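Local coordinates for protein phycocyanobilin lyase subunit alpha (Nostoc sp. PCC 7120, PDB 5N3U) that associates with CpcF to form a phycobiliprotein lyase that is probably required for attaching the bilin chromophore to phycocyanin subunit CpcA, at residues Lys201-Asn206 against Ala227-Asn232; Val178-Ala183 against Leu208-Val213; Ala50-Leu55 against Gly82-Arg87; Ala38-Leu41 against Arg45-Glu48. All blocks are in the same frame, centred on the assembly; numbering follows the deposited sequence. Where two conformers were deposited one is given.

Contact 1 of 4, residues Lys201-Asn206 against Ala227-Asn232; sequences KVLAGN and AEAIAN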
loop_
_atom_site.group_PDB
_atom_site.type_symbol
_atom_site.label_atom_id
_atom_site.label_comp_id
_atom_site.label_asym_id
_atom_site.label_seq_id
_atom_site.Cartn_x
_atom_site.Cartn_y
_atom_site.Cartn_z
ATOM N N LYS A 201 -18.432 21.760 -10.531
ATOM C CA LYS A 201 -17.499 22.327 -11.493
ATOM C C LYS A 201 -15.993 22.069 -11.191
ATOM O O LYS A 201 -15.213 21.840 -12.072
ATOM C CB LYS A 201 -17.760 23.834 -11.605
ATOM C CG LYS A 201 -17.019 24.493 -12.762
ATOM C CD LYS A 201 -16.857 26.015 -12.563
ATOM C CE LYS A 201 -16.653 26.774 -13.887
ATOM N NZ LYS A 201 -15.270 26.609 -14.411
ATOM N N VAL A 202 -15.606 22.048 -9.931
ATOM C CA VAL A 202 -14.245 21.668 -9.514
ATOM C C VAL A 202 -13.930 20.221 -9.989
ATOM O O VAL A 202 -12.808 19.951 -10.442
ATOM C CB VAL A 202 -14.116 21.766 -7.994
ATOM C CG1 VAL A 202 -12.803 21.160 -7.455
ATOM C CG2 VAL A 202 -14.239 23.211 -7.538
ATOM N N LEU A 203 -14.916 19.351 -9.962
ATOM C CA LEU A 203 -14.773 17.956 -10.464
ATOM C C LEU A 203 -14.355 17.882 -11.866
ATOM O O LEU A 203 -13.589 17.012 -12.207
ATOM C CB LEU A 203 -16.059 17.149 -10.415
ATOM C CG LEU A 203 -16.490 16.666 -9.068
ATOM C CD1 LEU A 203 -17.724 15.784 -9.200
ATOM C CD2 LEU A 203 -15.322 15.902 -8.405
ATOM N N ALA A 204 -14.857 18.804 -12.664
ATOM C CA ALA A 204 -14.514 18.945 -14.061
ATOM C C ALA A 204 -13.157 19.580 -14.322
ATOM O O ALA A 204 -12.745 19.613 -15.466
ATOM C CB ALA A 204 -15.607 19.717 -14.779
ATOM N N GLY A 205 -12.447 20.021 -13.280
ATOM C CA GLY A 205 -11.266 20.839 -13.417
ATOM C C GLY A 205 -10.029 20.033 -13.737
ATOM O O GLY A 205 -10.019 18.799 -13.709
ATOM N N ASN A 206 -8.973 20.759 -14.052
ATOM C CA ASN A 206 -7.715 20.173 -14.412
ATOM C C ASN A 206 -6.932 19.651 -13.210
ATOM O O ASN A 206 -5.890 19.061 -13.404
ATOM C CB ASN A 206 -6.867 21.203 -15.180
ATOM C CG ASN A 206 -6.331 22.343 -14.289
ATOM O OD1 ASN A 206 -6.083 22.178 -13.089
ATOM N ND2 ASN A 206 -6.132 23.512 -14.892
ATOM N N ALA A 227 -24.661 13.192 -8.574
ATOM C CA ALA A 227 -24.359 11.709 -8.682
ATOM C C ALA A 227 -23.642 11.256 -9.956
ATOM O O ALA A 227 -22.595 10.618 -9.883
ATOM C CB ALA A 227 -25.614 10.939 -8.477
ATOM N N GLU A 228 -24.150 11.603 -11.144
ATOM C CA GLU A 228 -23.485 11.140 -12.369
ATOM C C GLU A 228 -22.201 11.864 -12.631
ATOM O O GLU A 228 -21.255 11.291 -13.191
ATOM C CB GLU A 228 -24.428 11.217 -13.632
ATOM C CG GLU A 228 -25.600 10.251 -13.511
ATOM C CD GLU A 228 -26.661 10.693 -12.492
ATOM O OE1 GLU A 228 -26.793 11.914 -12.186
ATOM O OE2 GLU A 228 -27.415 9.845 -11.961
ATOM N N ALA A 229 -22.110 13.135 -12.229
ATOM C CA ALA A 229 -20.868 13.797 -12.345
ATOM C C ALA A 229 -19.824 13.098 -11.412
ATOM O O ALA A 229 -18.688 12.997 -11.764
ATOM C CB ALA A 229 -20.977 15.254 -11.963
ATOM N N ILE A 230 -20.237 12.659 -10.240
ATOM C CA ILE A 230 -19.281 11.974 -9.322
ATOM C C ILE A 230 -18.802 10.691 -9.997
ATOM O O ILE A 230 -17.599 10.444 -10.145
ATOM C CB ILE A 230 -19.978 11.670 -8.002
ATOM C CG1 ILE A 230 -20.094 12.979 -7.237
ATOM C CG2 ILE A 230 -19.251 10.566 -7.175
ATOM C CD1 ILE A 230 -21.137 12.906 -6.148
ATOM N N ALA A 231 -19.752 9.916 -10.480
ATOM C CA ALA A 231 -19.438 8.602 -11.069
ATOM C C ALA A 231 -18.567 8.702 -12.285
ATOM O O ALA A 231 -17.730 7.828 -12.523
ATOM C CB ALA A 231 -20.718 7.781 -11.288
ATOM N N ASN A 232 -18.649 9.808 -13.018
ATOM C CA ASN A 232 -17.789 10.046 -14.175
ATOM C C ASN A 232 -16.543 10.868 -13.968
ATOM O O ASN A 232 -15.772 11.093 -14.898
ATOM C CB ASN A 232 -18.646 10.654 -15.264
ATOM C CG ASN A 232 -19.705 9.696 -15.693
ATOM O OD1 ASN A 232 -19.444 8.493 -15.763
ATOM N ND2 ASN A 232 -20.905 10.185 -15.933
#
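The flat group that Leu-203 meets is the peptide carbonyl of Ala-229: its CD1 methyl stands over one face of that peptide, 3.9 Å from Ala-229 O and 4.1 Å from Ala-229 C. No ring or amide side chain enters the contact. It illustrates how an alpha-solenoid of HEAT repeats is built, because the last residue of helix 193-203 packs on the middle of helix 227-232, with helix 208-221 coming between them in sequence. Leu-203 is the one residue of its segment that touches the other helix. With CG beside the backbone N (chi1 -75°) and CD1 extended from CA (chi2 -175°), Leu-203 reaches the neighbouring helix with one methyl. That methyl meets backbone as much as side chain: besides the carbonyl, it approaches CA of Ile-230 to 4.1 Å. The CB of Ile-230 points away from helix 193-203, and its CG1 branch alone comes back within van der Waals range.

Leu-203 and Ile-230 share a partner in the adjoining layer, Leu-215 of helix 208-221, so the patch is completed from a third helix. Ile-230 also packs on Leu-244 and Leu-247 of helix 237-250. On the far side Glu-228 forms a salt bridge with Arg-267. In the apolar seam itself, Leu-203 CD1 lies 4.2 Å from Ile-230 CG1 and 4.3 Å from Ala-229 CB.

Contact 2 of 4, residues Val178-Ala183 against Leu208-Val213; sequences VQCAAA and LNLRRV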
loop_
_atom_site.group_PDB
_atom_site.type_symbol
_atom_site.label_atom_id
_atom_site.label_comp_id
_atom_site.label_asym_id
_atom_site.label_seq_id
_atom_site.Cartn_x
_atom_site.Cartn_y
_atom_site.Cartn_z
ATOM N N VAL A 178 -9.366 27.208 -0.770
ATOM C CA VAL A 178 -10.192 28.016 0.146
ATOM C C VAL A 178 -11.596 28.261 -0.446
ATOM O O VAL A 178 -12.626 28.248 0.257
ATOM C CB VAL A 178 -9.458 29.301 0.500
ATOM C CG1 VAL A 178 -10.308 30.196 1.282
ATOM C CG2 VAL A 178 -8.129 28.937 1.247
ATOM N N GLN A 179 -11.633 28.533 -1.740
ATOM C CA GLN A 179 -12.951 28.754 -2.361
ATOM C C GLN A 179 -13.828 27.523 -2.312
ATOM O O GLN A 179 -15.049 27.646 -2.113
ATOM C CB GLN A 179 -12.765 29.150 -3.822
ATOM C CG GLN A 179 -12.084 30.449 -3.967
ATOM C CD GLN A 179 -11.844 30.790 -5.428
ATOM O OE1 GLN A 179 -11.178 30.070 -6.158
ATOM N NE2 GLN A 179 -12.389 31.895 -5.834
ATOM N N CYS A 180 -13.226 26.364 -2.505
ATOM C CA CYS A 180 -13.934 25.092 -2.439
ATOM C C CYS A 180 -14.512 24.840 -1.060
ATOM O O CYS A 180 -15.685 24.430 -0.900
ATOM C CB CYS A 180 -12.981 23.999 -2.854
ATOM S SG CYS A 180 -13.682 22.365 -3.065
ATOM N N ALA A 181 -13.683 25.086 -0.014
ATOM C CA ALA A 181 -14.173 24.972 1.319
ATOM C C ALA A 181 -15.326 25.917 1.634
ATOM O O ALA A 181 -16.274 25.530 2.360
ATOM C CB ALA A 181 -13.015 25.136 2.253
ATOM N N ALA A 182 -15.250 27.184 1.141
ATOM C CA ALA A 182 -16.293 28.156 1.347
ATOM C C ALA A 182 -17.578 27.686 0.611
ATOM O O ALA A 182 -18.662 27.783 1.166
ATOM C CB ALA A 182 -15.867 29.515 0.839
ATOM N N ALA A 183 -17.418 27.077 -0.562
ATOM C CA ALA A 183 -18.599 26.496 -1.286
ATOM C C ALA A 183 -19.250 25.405 -0.535
ATOM O O ALA A 183 -20.455 25.376 -0.303
ATOM C CB ALA A 183 -18.191 26.033 -2.630
ATOM N N LEU A 208 -6.345 17.264 -10.111
ATOM C CA LEU A 208 -6.680 16.040 -9.405
ATOM C C LEU A 208 -6.942 16.138 -7.925
ATOM O O LEU A 208 -7.964 15.689 -7.473
ATOM C CB LEU A 208 -5.653 14.940 -9.670
ATOM C CG LEU A 208 -5.896 13.584 -8.998
ATOM C CD1 LEU A 208 -7.231 12.987 -9.385
ATOM C CD2 LEU A 208 -4.790 12.583 -9.240
ATOM N N ASN A 209 -6.031 16.746 -7.164
ATOM C CA ASN A 209 -6.220 16.913 -5.719
ATOM C C ASN A 209 -7.484 17.652 -5.383
ATOM O O ASN A 209 -8.083 17.428 -4.378
ATOM C CB ASN A 209 -5.150 17.787 -5.077
ATOM C CG ASN A 209 -3.776 17.421 -5.483
ATOM O OD1 ASN A 209 -3.238 16.433 -5.022
ATOM N ND2 ASN A 209 -3.188 18.220 -6.338
ATOM N N LEU A 210 -7.850 18.558 -6.244
ATOM C CA LEU A 210 -9.008 19.410 -6.044
ATOM C C LEU A 210 -10.240 18.561 -6.309
ATOM O O LEU A 210 -11.193 18.641 -5.604
ATOM C CB LEU A 210 -8.987 20.606 -6.973
ATOM C CG LEU A 210 -8.731 21.907 -6.233
ATOM C CD1 LEU A 210 -8.737 23.116 -7.132
ATOM C CD2 LEU A 210 -9.754 22.061 -5.146
ATOM N N ARG A 211 -10.190 17.754 -7.354
ATOM C CA ARG A 211 -11.263 16.789 -7.622
ATOM C C ARG A 211 -11.519 15.890 -6.412
ATOM O O ARG A 211 -12.674 15.657 -5.987
ATOM C CB ARG A 211 -10.914 15.998 -8.884
ATOM C CG ARG A 211 -10.784 16.838 -10.120
ATOM C CD ARG A 211 -11.001 16.127 -11.455
ATOM N NE ARG A 211 -9.922 15.223 -11.764
ATOM C CZ ARG A 211 -8.782 15.496 -12.384
ATOM N NH1 ARG A 211 -8.515 16.674 -12.891
ATOM N NH2 ARG A 211 -7.887 14.523 -12.511
ATOM N N ARG A 212 -10.460 15.466 -5.731
ATOM C CA ARG A 212 -10.620 14.610 -4.580
ATOM C C ARG A 212 -11.288 15.309 -3.462
ATOM O O ARG A 212 -12.164 14.783 -2.789
ATOM C CB ARG A 212 -9.267 14.003 -4.107
ATOM C CG ARG A 212 -8.575 13.131 -5.143
ATOM C CD ARG A 212 -7.199 12.807 -4.573
ATOM N NE ARG A 212 -6.481 11.809 -5.324
ATOM C CZ ARG A 212 -5.148 11.647 -5.283
ATOM N NH1 ARG A 212 -4.380 12.469 -4.592
ATOM N NH2 ARG A 212 -4.590 10.677 -5.936
ATOM N N VAL A 213 -10.876 16.520 -3.229
ATOM C CA VAL A 213 -11.504 17.355 -2.215
ATOM C C VAL A 213 -12.998 17.599 -2.559
ATOM O O VAL A 213 -13.860 17.460 -1.685
ATOM C CB VAL A 213 -10.761 18.707 -2.101
ATOM C CG1 VAL A 213 -11.633 19.727 -1.396
ATOM C CG2 VAL A 213 -9.445 18.461 -1.340
#
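Two helical turns face each other with Cys-180 and Val-213 at the point of nearest approach, their CA atoms 8.1 Å apart, and no hydrogen bond links them. Cys-180, Val-213 and Leu-210 fill the interval. Cys-180 points its CB toward helix 208-221, and SG lies anti to the backbone N (chi1 -172°), which carries the sulfur to CG1 of Val-213 at 3.7 Å. Cys-180 was modelled in two conformers, however, so this sulfur-to-methyl touch describes one of them and should not be taken as fixed.

The pairing fits the HEAT-repeat fold assigned to this region: helix 176-190 and helix 208-221 are separated in the chain by helix 193-203, which packs against both, Leu-199 touching Cys-180 and Val-202 touching Leu-210. The second anchor is looser. The CA–CB bond of Leu-210 runs across the interface rather than into it, with an unusual, nearly eclipsed chi1 of -110°, yet CD2 comes to 4.4 Å from Cys-180 CB.

The other flank of helix 208-221 is strongly charged. Arg-211 lays a guanidinium face over CA of Leu-208, 3.6 Å below the plane, and hydrogen-bonds the carbonyls of Gly-205 and Lys-234. Arg-212 forms salt bridges with Glu-236 and, across the subunit boundary, with Asp-72 of phycocyanobilin lyase subunit beta.

Contact 3 of 4, residues Ala50-Leu55 against Gly82-Arg87; sequences AAVDAL and GKLGNR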
loop_
_atom_site.group_PDB
_atom_site.type_symbol
_atom_site.label_atom_id
_atom_site.label_comp_id
_atom_site.label_asym_id
_atom_site.label_seq_id
_atom_site.Cartn_x
_atom_site.Cartn_y
_atom_site.Cartn_z
ATOM N N ALA A 50 -8.950 5.596 27.829
ATOM C CA ALA A 50 -7.658 6.014 28.330
ATOM C C ALA A 50 -6.798 6.552 27.144
ATOM O O ALA A 50 -5.946 7.396 27.354
ATOM C CB ALA A 50 -6.897 4.916 29.059
ATOM N N ALA A 51 -7.064 6.078 25.931
ATOM C CA ALA A 51 -6.332 6.608 24.751
ATOM C C ALA A 51 -6.715 8.080 24.566
ATOM O O ALA A 51 -5.864 8.943 24.509
ATOM C CB ALA A 51 -6.689 5.782 23.556
ATOM N N VAL A 52 -7.993 8.354 24.682
ATOM C CA VAL A 52 -8.530 9.695 24.533
ATOM C C VAL A 52 -7.923 10.600 25.565
ATOM O O VAL A 52 -7.419 11.652 25.252
ATOM C CB VAL A 52 -10.090 9.702 24.553
ATOM C CG1 VAL A 52 -10.671 11.106 24.580
ATOM C CG2 VAL A 52 -10.696 8.978 23.389
ATOM N N ASP A 53 -7.968 10.212 26.849
ATOM C CA ASP A 53 -7.393 11.044 27.899
ATOM C C ASP A 53 -5.918 11.322 27.727
ATOM O O ASP A 53 -5.434 12.437 27.895
ATOM C CB ASP A 53 -7.571 10.353 29.271
ATOM C CG ASP A 53 -9.076 10.283 29.724
ATOM O OD1 ASP A 53 -9.984 10.840 29.049
ATOM O OD2 ASP A 53 -9.355 9.620 30.743
ATOM N N ALA A 54 -5.165 10.296 27.388
ATOM C CA ALA A 54 -3.725 10.467 27.112
ATOM C C ALA A 54 -3.432 11.425 25.948
ATOM O O ALA A 54 -2.472 12.253 25.982
ATOM C CB ALA A 54 -3.109 9.099 26.841
ATOM N N LEU A 55 -4.250 11.332 24.921
ATOM C CA LEU A 55 -4.051 12.266 23.787
ATOM C C LEU A 55 -4.414 13.689 24.154
ATOM O O LEU A 55 -3.718 14.643 23.752
ATOM C CB LEU A 55 -4.809 11.777 22.571
ATOM C CG LEU A 55 -4.240 10.533 21.943
ATOM C CD1 LEU A 55 -5.264 9.869 21.072
ATOM C CD2 LEU A 55 -2.943 10.816 21.175
ATOM N N GLY A 82 -9.374 13.627 16.379
ATOM C CA GLY A 82 -10.494 13.756 15.511
ATOM C C GLY A 82 -11.011 12.412 14.982
ATOM O O GLY A 82 -12.110 12.339 14.605
ATOM N N LYS A 83 -10.188 11.386 14.915
ATOM C CA LYS A 83 -10.540 10.099 14.336
ATOM C C LYS A 83 -11.229 9.236 15.402
ATOM O O LYS A 83 -11.786 8.216 15.072
ATOM C CB LYS A 83 -9.286 9.399 13.859
ATOM C CG LYS A 83 -8.683 10.119 12.628
ATOM C CD LYS A 83 -7.338 9.601 12.208
ATOM C CE LYS A 83 -7.380 8.467 11.157
ATOM N NZ LYS A 83 -8.248 7.290 11.532
ATOM N N LEU A 84 -11.149 9.640 16.676
ATOM C CA LEU A 84 -11.679 8.781 17.732
ATOM C C LEU A 84 -13.121 9.043 18.092
ATOM O O LEU A 84 -13.629 8.319 18.872
ATOM C CB LEU A 84 -10.764 8.866 18.956
ATOM C CG LEU A 84 -9.311 8.526 18.660
ATOM C CD1 LEU A 84 -8.484 8.489 19.908
ATOM C CD2 LEU A 84 -9.140 7.245 17.900
ATOM N N GLY A 85 -13.744 10.124 17.602
ATOM C CA GLY A 85 -15.122 10.389 17.800
ATOM C C GLY A 85 -15.531 10.723 19.220
ATOM O O GLY A 85 -16.676 10.524 19.562
ATOM N N ASN A 86 -14.623 11.147 20.080
ATOM C CA ASN A 86 -14.972 11.394 21.471
ATOM C C ASN A 86 -14.957 12.904 21.756
ATOM O O ASN A 86 -13.918 13.531 21.807
ATOM C CB ASN A 86 -14.053 10.673 22.381
ATOM C CG ASN A 86 -14.552 10.658 23.827
ATOM O OD1 ASN A 86 -15.120 11.617 24.332
ATOM N ND2 ASN A 86 -14.282 9.598 24.492
ATOM N N ARG A 87 -16.139 13.472 21.977
ATOM C CA ARG A 87 -16.289 14.917 22.174
ATOM C C ARG A 87 -15.762 15.434 23.504
ATOM O O ARG A 87 -15.664 16.639 23.733
ATOM C CB ARG A 87 -17.719 15.292 21.982
ATOM C CG ARG A 87 -18.230 15.013 20.592
ATOM C CD ARG A 87 -19.642 15.534 20.461
ATOM N NE ARG A 87 -20.082 15.510 19.073
ATOM C CZ ARG A 87 -21.079 16.236 18.587
ATOM N NH1 ARG A 87 -21.778 17.105 19.364
ATOM N NH2 ARG A 87 -21.398 16.079 17.303
#
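Val-52 is wedged between an aliphatic and an amide side chain of the opposite segment, Leu-84 and Asn-86, and uses both of its methyls. CG1 sits over one face of the Asn-86 amide, 4.0 Å from CG, while CG2 lies 3.8 Å from Asn-86 ND2 and 4.2 Å from Leu-84 CD1. The Val-52 and Asn-86 side chains pass each other at a slant. One turn along the helix, Leu-55 meets the same leucine methyl-to-methyl, CD1 to CD1 at 3.7 Å, the two side chains crossing at about a right angle. Leu-84 CD1 is thus touched from two positions of helix 49-58. An alanine in place of Val-52 would probably open a gap beside Leu-84 and leave the Asn-86 amide without the methyl that covers its face.

What places these groups lies in the second shell. Asn-86 CG is anti to its backbone N (chi1 -168°), which swings the amide toward helix 49-58. Its OD1 accepts the backbone N-H of Lys-88, two residues on, as in an Asx turn, which probably fixes the rotation of the amide and brings ND2 to the valine. Lys-88 in turn forms a salt bridge with Asp-53, so the two segments are also joined by charge beside the contact. Between Leu-84 and Asn-86, Gly-85 takes a positive phi (68°) as the chain leaves helix 72-83. Farther in, Leu-55 packs on Ala-77, Ala-80 and Leu-81. Helix 49-58 packing on the turn after helix 72-83 is consistent with the stacked helices of a HEAT-type alpha-solenoid.

Contact 4 of 4, residues Ala38-Leu41 against Arg45-Glu48; sequences AWWL and RVKE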
loop_
_atom_site.group_PDB
_atom_site.type_symbol
_atom_site.label_atom_id
_atom_site.label_comp_id
_atom_site.label_asym_id
_atom_site.label_seq_id
_atom_site.Cartn_x
_atom_site.Cartn_y
_atom_site.Cartn_z
ATOM N N ALA A 38 1.134 8.403 19.133
ATOM C CA ALA A 38 0.001 9.245 18.815
ATOM C C ALA A 38 -0.527 9.052 17.411
ATOM O O ALA A 38 -1.750 8.896 17.268
ATOM C CB ALA A 38 0.348 10.702 18.995
ATOM N N TRP A 39 0.341 8.980 16.373
ATOM C CA TRP A 39 -0.148 8.598 15.045
ATOM C C TRP A 39 -0.813 7.229 15.039
ATOM O O TRP A 39 -1.884 7.039 14.492
ATOM C CB TRP A 39 1.075 8.638 14.028
ATOM C CG TRP A 39 0.729 8.075 12.727
ATOM C CD1 TRP A 39 0.201 8.730 11.677
ATOM C CD2 TRP A 39 0.901 6.748 12.315
ATOM N NE1 TRP A 39 -0.071 7.880 10.692
ATOM C CE2 TRP A 39 0.353 6.651 11.020
ATOM C CE3 TRP A 39 1.401 5.615 12.930
ATOM C CZ2 TRP A 39 0.347 5.474 10.285
ATOM C CZ3 TRP A 39 1.394 4.408 12.201
ATOM C CH2 TRP A 39 0.844 4.354 10.896
ATOM N N TRP A 40 -0.185 6.237 15.707
ATOM C CA TRP A 40 -0.714 4.896 15.715
ATOM C C TRP A 40 -2.109 4.820 16.316
ATOM O O TRP A 40 -3.001 4.104 15.813
ATOM C CB TRP A 40 0.239 3.982 16.440
ATOM C CG TRP A 40 -0.008 2.528 16.336
ATOM C CD1 TRP A 40 0.583 1.630 15.503
ATOM C CD2 TRP A 40 -0.829 1.755 17.222
ATOM N NE1 TRP A 40 0.116 0.340 15.757
ATOM C CE2 TRP A 40 -0.770 0.407 16.796
ATOM C CE3 TRP A 40 -1.655 2.086 18.287
ATOM C CZ2 TRP A 40 -1.476 -0.621 17.443
ATOM C CZ3 TRP A 40 -2.392 1.048 18.924
ATOM C CH2 TRP A 40 -2.271 -0.287 18.494
ATOM N N LEU A 41 -2.314 5.543 17.390
ATOM C CA LEU A 41 -3.635 5.500 18.071
ATOM C C LEU A 41 -4.745 6.018 17.167
ATOM O O LEU A 41 -5.806 5.470 17.154
ATOM C CB LEU A 41 -3.566 6.306 19.346
ATOM C CG LEU A 41 -2.754 5.688 20.501
ATOM C CD1 LEU A 41 -2.518 6.681 21.594
ATOM C CD2 LEU A 41 -3.480 4.468 21.000
ATOM N N ARG A 45 -7.542 3.823 15.221
ATOM C CA ARG A 45 -8.875 4.243 15.750
ATOM C C ARG A 45 -9.162 3.568 17.133
ATOM O O ARG A 45 -10.165 2.931 17.324
ATOM C CB ARG A 45 -9.976 3.970 14.774
ATOM C CG ARG A 45 -9.851 4.878 13.561
ATOM C CD ARG A 45 -11.192 5.039 12.899
ATOM N NE ARG A 45 -10.985 5.697 11.615
ATOM C CZ ARG A 45 -11.419 6.906 11.262
ATOM N NH1 ARG A 45 -12.133 7.693 12.086
ATOM N NH2 ARG A 45 -11.124 7.336 10.046
ATOM N N VAL A 46 -8.213 3.718 18.037
ATOM C CA VAL A 46 -8.237 3.115 19.339
ATOM C C VAL A 46 -9.014 4.074 20.167
ATOM O O VAL A 46 -8.464 5.041 20.726
ATOM C CB VAL A 46 -6.834 3.004 19.862
ATOM C CG1 VAL A 46 -6.792 2.471 21.285
ATOM C CG2 VAL A 46 -6.015 2.082 18.955
ATOM N N LYS A 47 -10.304 3.814 20.234
ATOM C CA LYS A 47 -11.247 4.705 20.912
ATOM C C LYS A 47 -11.416 4.521 22.445
ATOM O O LYS A 47 -12.131 5.271 23.039
ATOM C CB LYS A 47 -12.623 4.568 20.284
ATOM C CG LYS A 47 -12.600 4.605 18.798
ATOM C CD LYS A 47 -14.001 4.567 18.253
ATOM C CE LYS A 47 -14.056 5.473 17.050
ATOM N NZ LYS A 47 -15.062 5.022 16.070
ATOM N N GLU A 48 -10.762 3.548 23.062
ATOM C CA GLU A 48 -10.704 3.441 24.537
ATOM C C GLU A 48 -10.555 4.762 25.237
ATOM O O GLU A 48 -9.718 5.626 24.860
ATOM C CB GLU A 48 -9.455 2.697 24.928
ATOM C CG GLU A 48 -9.601 1.198 24.898
ATOM C CD GLU A 48 -8.250 0.522 24.949
ATOM O OE1 GLU A 48 -8.060 -0.488 24.231
ATOM O OE2 GLU A 48 -7.384 1.045 25.679
#
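Arg-45, not a glycine, adopts the left-handed backbone conformation (phi 51°) and folds the chain back on Leu-41, whose carbonyl O accepts the N-H of Val-46. This is the Schellman motif that ends helix 31-43: Arg-45 is its C-prime residue, and its own N turns to Gly-42 O. The Val-46 N to Leu-41 O bond measures 3.1 Å and is nearly linear at the hydrogen (176°), the donor lying almost straight beyond the carbonyl.

As is usual for the motif, an apolar contact accompanies the bond, here between Leu-41 and Val-46. Leu-41 CD2 meets CB of Val-46 at 3.8 Å and its CG1 at 3.9 Å. Val-46 has its CG2 branch anti to the carbonyl carbon, which sends that methyl to the indole of Trp-40, 3.8 Å from CZ3. Trp-40 stacks with Tyr-44, and Ala-22 of helix 19-25 touches both Trp-40 and Leu-41, while Pro-19 touches Val-46.

The loop thus passes from helix 31-43 toward Glu-48, the N-cap of helix 49-58, within the HEAT-like repeat. The polar account is uneven: Leu-41 O, in the last turn of the helix, gains a donor, whereas Val-46 O is buried with no partner in the model. The hydrogen bond between Val-46 and Leu-41 and the apolar packing around it are likely to offset the cost of burying Val-46 O.

How the contacts relate
The four contacts fall into two clusters on opposite sides of the chain's centre, within an all-helical HEAT-type solenoid. Contacts 3 and 4, with centres 7 Å apart, lie toward the N-terminus and touch through Lys-83 O and Arg-45 NH1; contact 4 closes the turn between helix 31-43 and helix 49-58, and contact 3 sets the latter against the end of helix 72-83. Contacts 1 and 2, centres 12 Å apart, alternate along the chain: consecutive helices 176-190, 193-203, 208-221 and 227-232 are linked every second one. From cluster to cluster the centres are 28 to 35 Å apart, so local packing is repeated along the solenoid rather than gathered in one core.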